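Local coordinates for protein DNA polymerase beta (Leishmania infantum, PDB 4P4M) that adds deoxynucleotides to the 3' end of a DNA primer as a family X polymerase and probably serves in base excision repair, at residues A[153-157]-A[191-197]. Residues are numbered along the deposited sequence; the frame is centred on the assembly and turned at random.
With MG (magnesium ion), chain E; D3T (2',3'-dideoxy-thymidine-5'-triphosphate), chain D.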
ATOM      1  N   GLU A 153       2.121  17.402   0.743  1.00 21.97           N
ATOM      2  CA  GLU A 153       0.781  18.007   0.726  1.00 21.45           C
ATOM      3  C   GLU A 153      -0.284  16.912   0.915  1.00 24.01           C
ATOM      4  O   GLU A 153      -0.175  15.848   0.335  1.00 28.30           O
ATOM      5  CB  GLU A 153       0.558  18.751  -0.593  1.00 22.02           C
ATOM      6  CG  GLU A 153       1.525  19.930  -0.801  1.00 22.34           C
ATOM      7  CD  GLU A 153       1.283  21.051   0.194  1.00 30.78           C
ATOM      8  OE1 GLU A 153       0.117  21.467   0.326  1.00 37.24           O
ATOM      9  OE2 GLU A 153       2.250  21.509   0.851  1.00 33.27           O
ATOM     10  N   LYS A 154      -1.296  17.162   1.744  1.00 22.88           N
ATOM     11  CA  LYS A 154      -2.338  16.161   1.946  0.60 24.55           C
ATOM     12  C   LYS A 154      -3.412  16.232   0.860  1.00 24.93           C
ATOM     13  O   LYS A 154      -3.630  17.277   0.255  1.00 26.67           O
ATOM     14  CB  LYS A 154      -2.942  16.254   3.357  0.60 31.13           C
ATOM     15  CG  LYS A 154      -3.213  17.667   3.872  0.60 37.29           C
ATOM     16  CD  LYS A 154      -3.412  17.653   5.392  0.60 38.21           C
ATOM     17  CE  LYS A 154      -3.665  19.039   5.969  0.60 36.39           C
ATOM     18  NZ  LYS A 154      -4.995  19.588   5.596  0.60 39.01           N
ATOM     19  N   ILE A 155      -4.059  15.096   0.605  1.00 23.07           N
ATOM     20  CA  ILE A 155      -5.108  14.989  -0.412  1.00 17.11           C
ATOM     21  C   ILE A 155      -6.494  15.205   0.222  1.00 22.24           C
ATOM     22  O   ILE A 155      -6.883  14.448   1.110  1.00 20.48           O
ATOM     23  CB  ILE A 155      -5.120  13.572  -1.043  1.00 19.47           C
ATOM     24  CG1 ILE A 155      -3.696  13.120  -1.428  1.00 19.79           C
ATOM     25  CG2 ILE A 155      -6.074  13.530  -2.245  1.00 21.78           C
ATOM     26  CD1 ILE A 155      -3.622  11.672  -1.939  1.00 16.76           C
ATOM     27  N   PRO A 156      -7.249  16.215  -0.244  1.00 25.28           N
ATOM     28  CA  PRO A 156      -8.615  16.409   0.263  1.00 22.53           C
ATOM     29  C   PRO A 156      -9.518  15.261  -0.186  1.00 22.81           C
ATOM     30  O   PRO A 156      -9.345  14.747  -1.294  1.00 22.96           O
ATOM     31  CB  PRO A 156      -9.080  17.707  -0.419  1.00 26.53           C
ATOM     32  CG  PRO A 156      -7.871  18.293  -1.075  1.00 32.85           C
ATOM     33  CD  PRO A 156      -6.923  17.155  -1.328  1.00 24.05           C
ATOM     34  N   MET A 157     -10.478  14.883   0.657  1.00 25.04           N
ATOM     35  CA  MET A 157     -11.398  13.793   0.336  0.50 26.03           C
ATOM     36  C   MET A 157     -12.005  13.925  -1.061  1.00 23.95           C
ATOM     37  O   MET A 157     -12.102  12.939  -1.794  1.00 24.35           O
ATOM     38  CB  MET A 157     -12.510  13.677   1.394  0.50 37.43           C
ATOM     39  CG  MET A 157     -13.600  12.661   1.044  0.50 48.61           C
ATOM     40  SD  MET A 157     -14.862  12.439   2.324  0.50 32.07           S
ATOM     41  CE  MET A 157     -13.939  11.567   3.582  0.50 24.20           C
ATOM     42  N   HIS A 191     -11.521  10.123   6.776  1.00 23.86           N
ATOM     43  CA  HIS A 191     -10.751  11.317   7.125  1.00 25.23           C
ATOM     44  C   HIS A 191     -10.944  12.393   6.055  1.00 23.36           C
ATOM     45  O   HIS A 191     -11.001  12.085   4.864  1.00 23.40           O
ATOM     46  CB  HIS A 191      -9.258  10.987   7.272  1.00 26.88           C
ATOM     47  CG  HIS A 191      -8.934  10.127   8.461  1.00 24.33           C
ATOM     48  ND1 HIS A 191      -7.688  10.111   9.046  1.00 29.21           N
ATOM     49  CD2 HIS A 191      -9.697   9.254   9.160  1.00 27.70           C
ATOM     50  CE1 HIS A 191      -7.695   9.263  10.064  1.00 29.08           C
ATOM     51  NE2 HIS A 191      -8.896   8.731  10.155  1.00 29.54           N
ATOM     52  N   PRO A 192     -11.055  13.663   6.474  1.00 23.42           N
ATOM     53  CA  PRO A 192     -11.175  14.754   5.496  1.00 22.83           C
ATOM     54  C   PRO A 192      -9.932  14.915   4.608  1.00 23.10           C
ATOM     55  O   PRO A 192     -10.057  15.456   3.507  1.00 24.25           O
ATOM     56  CB  PRO A 192     -11.407  16.004   6.373  1.00 26.10           C
ATOM     57  CG  PRO A 192     -10.988  15.605   7.750  1.00 35.19           C
ATOM     58  CD  PRO A 192     -11.269  14.128   7.857  1.00 24.63           C
ATOM     59  N   PHE A 193      -8.767  14.471   5.080  1.00 22.35           N
ATOM     60  CA  PHE A 193      -7.551  14.456   4.259  1.00 24.41           C
ATOM     61  C   PHE A 193      -6.829  13.116   4.372  1.00 24.61           C
ATOM     62  O   PHE A 193      -6.944  12.430   5.392  1.00 24.92           O
ATOM     63  CB  PHE A 193      -6.593  15.583   4.673  1.00 27.57           C
ATOM     64  CG  PHE A 193      -7.189  16.956   4.549  1.00 28.56           C
ATOM     65  CD1 PHE A 193      -7.117  17.652   3.351  1.00 28.16           C
ATOM     66  CD2 PHE A 193      -7.837  17.546   5.625  1.00 29.18           C
ATOM     67  CE1 PHE A 193      -7.677  18.916   3.230  1.00 27.68           C
ATOM     68  CE2 PHE A 193      -8.397  18.808   5.510  1.00 31.72           C
ATOM     69  CZ  PHE A 193      -8.319  19.492   4.312  1.00 30.69           C
ATOM     70  N   SER A 194      -6.070  12.757   3.335  1.00 20.75           N
ATOM     71  CA  SER A 194      -5.267  11.535   3.348  1.00 18.22           C
ATOM     72  C   SER A 194      -3.862  11.811   2.813  1.00 25.46           C
ATOM     73  O   SER A 194      -3.664  12.712   1.997  1.00 23.94           O
ATOM     74  CB  SER A 194      -5.918  10.442   2.495  1.00 19.57           C
ATOM     75  OG  SER A 194      -7.127   9.965   3.072  1.00 27.49           O
ATOM     76  N   GLY A 195      -2.894  11.015   3.257  1.00 19.73           N
ATOM     77  CA  GLY A 195      -1.519  11.177   2.817  1.00 23.34           C
ATOM     78  C   GLY A 195      -1.261  10.622   1.421  1.00 23.93           C
ATOM     79  O   GLY A 195      -0.469  11.185   0.668  1.00 22.94           O
ATOM     80  N   ASP A 196      -1.923   9.518   1.080  1.00 21.27           N
ATOM     81  CA  ASP A 196      -1.700   8.841  -0.206  1.00 16.04           C
ATOM     82  C   ASP A 196      -2.999   8.183  -0.680  1.00 19.83           C
ATOM     83  O   ASP A 196      -4.062   8.358  -0.063  1.00 18.86           O
ATOM     84  CB  ASP A 196      -0.554   7.817  -0.100  1.00 18.25           C
ATOM     85  CG  ASP A 196      -0.971   6.512   0.593  1.00 27.47           C
ATOM     86  OD1 ASP A 196      -1.958   6.533   1.338  1.00 19.03           O
ATOM     87  OD2 ASP A 196      -0.337   5.452   0.382  1.00 36.34           O
ATOM     88  N   VAL A 197      -2.915   7.444  -1.779  1.00 19.03           N
ATOM     89  CA  VAL A 197      -4.045   6.657  -2.272  1.00 21.48           C
ATOM     90  C   VAL A 197      -3.713   5.164  -2.130  1.00 20.65           C
ATOM     91  O   VAL A 197      -2.763   4.693  -2.751  1.00 17.22           O
ATOM     92  CB  VAL A 197      -4.325   6.973  -3.762  1.00 18.67           C
ATOM     93  CG1 VAL A 197      -5.484   6.100  -4.286  1.00 21.36           C
ATOM     94  CG2 VAL A 197      -4.644   8.446  -3.947  1.00 19.32           C
TER
HETATM   95 MG    MG E 402      -2.862   5.845   3.170  1.00 25.33          MG
HETATM   96  PA  D3T D 401      -0.818   4.457   5.308  1.00 23.55           P
HETATM   97  O1A D3T D 401      -1.066   4.843   3.890  1.00 18.46           O
HETATM   98  O2A D3T D 401       0.628   4.496   5.717  1.00 19.67           O
HETATM   99  O5' D3T D 401      -0.886   2.699   5.004  1.00 27.45           O
HETATM  100  C5' D3T D 401      -2.064   2.254   4.554  1.00 25.03           C
HETATM  101  C4' D3T D 401      -2.559   0.991   5.364  1.00 20.59           C
HETATM  102  O4' D3T D 401      -1.498   0.043   5.521  1.00 19.83           O
HETATM  103  C1' D3T D 401      -1.588  -0.565   6.765  1.00 19.83           C
HETATM  104  N1  D3T D 401      -0.283  -0.440   7.482  1.00 20.55           N
HETATM  105  C6  D3T D 401       0.410   0.758   7.426  1.00 22.42           C
HETATM  106  C2  D3T D 401       0.222  -1.549   8.268  1.00 20.17           C
HETATM  107  O2  D3T D 401      -0.378  -2.595   8.335  1.00 21.30           O
HETATM  108  N3  D3T D 401       1.450  -1.352   8.950  1.00 23.70           N
HETATM  109  C4  D3T D 401       2.059  -0.179   8.842  1.00 24.68           C
HETATM  110  O4  D3T D 401       3.225  -0.028   9.502  1.00 21.66           O
HETATM  111  C5  D3T D 401       1.609   0.947   8.089  1.00 23.30           C
HETATM  112  C5M D3T D 401       2.400   2.193   8.069  1.00 27.94           C
HETATM  113  C2' D3T D 401      -2.690   0.132   7.598  1.00 24.15           C
HETATM  114  C3' D3T D 401      -2.962   1.391   6.802  1.00 21.97           C
HETATM  115  O3A D3T D 401      -1.914   4.505   6.400  1.00 30.73           O
HETATM  116  PB  D3T D 401      -3.261   5.607   6.305  1.00 22.77           P
HETATM  117  O1B D3T D 401      -3.810   5.233   4.971  1.00 17.64           O
HETATM  118  O2B D3T D 401      -3.975   5.015   7.486  1.00 23.22           O
HETATM  119  O3B D3T D 401      -2.932   7.096   6.476  1.00 30.07           O
HETATM  120  PG  D3T D 401      -2.437   8.337   5.419  1.00 23.74           P
HETATM  121  O1G D3T D 401      -2.301   7.734   4.053  1.00 19.10           O
HETATM  122  O2G D3T D 401      -1.103   8.765   6.013  1.00 25.69           O
HETATM  123  O3G D3T D 401      -3.556   9.353   5.494  1.00 20.20           O
HETATM  124  O   HOH W   1      -4.743   6.856   2.360  1.00 21.30           O
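I155 and S194 form an antiparallel hydrogen-bonded pair, each satisfying the other's backbone N-H and carbonyl. I155 N to S194 O is 2.8 Å and nearly straight at hydrogen (170°); S194 N returns to I155 O at 2.9 Å, less straight at 154°. I155 O also receives a CA-H...O contact from F193. Past P156, the N-cap of helix 157-175, M157 N reaches P192 O (2.9 Å) from above the carbonyl plane rather than along a lone pair. The short strand 155-156 thereby edges the sheet of the polymerase X palm, beside the strand that delivers the DxD pair D196 and D198 to magnesium. At the break in that strand, just after S194, G195 N donates to the triphosphate atom O3G (2.9 Å), while D196 OD1 binds magnesium at 2.2 Å. D196 O accepts from a water that is itself a magnesium ligand. The S194 hydroxyl is engaged by S186, which also bonds the nucleotide. Next to I155, the K154 chain bends at chi4 (70°), bringing NZ 3.3 Å from the centroid of the F193 ring, over one face in cation-pi geometry. From the sheet face shared with S194, I155 CD1 meets V197 CG2 at 3.9 Å.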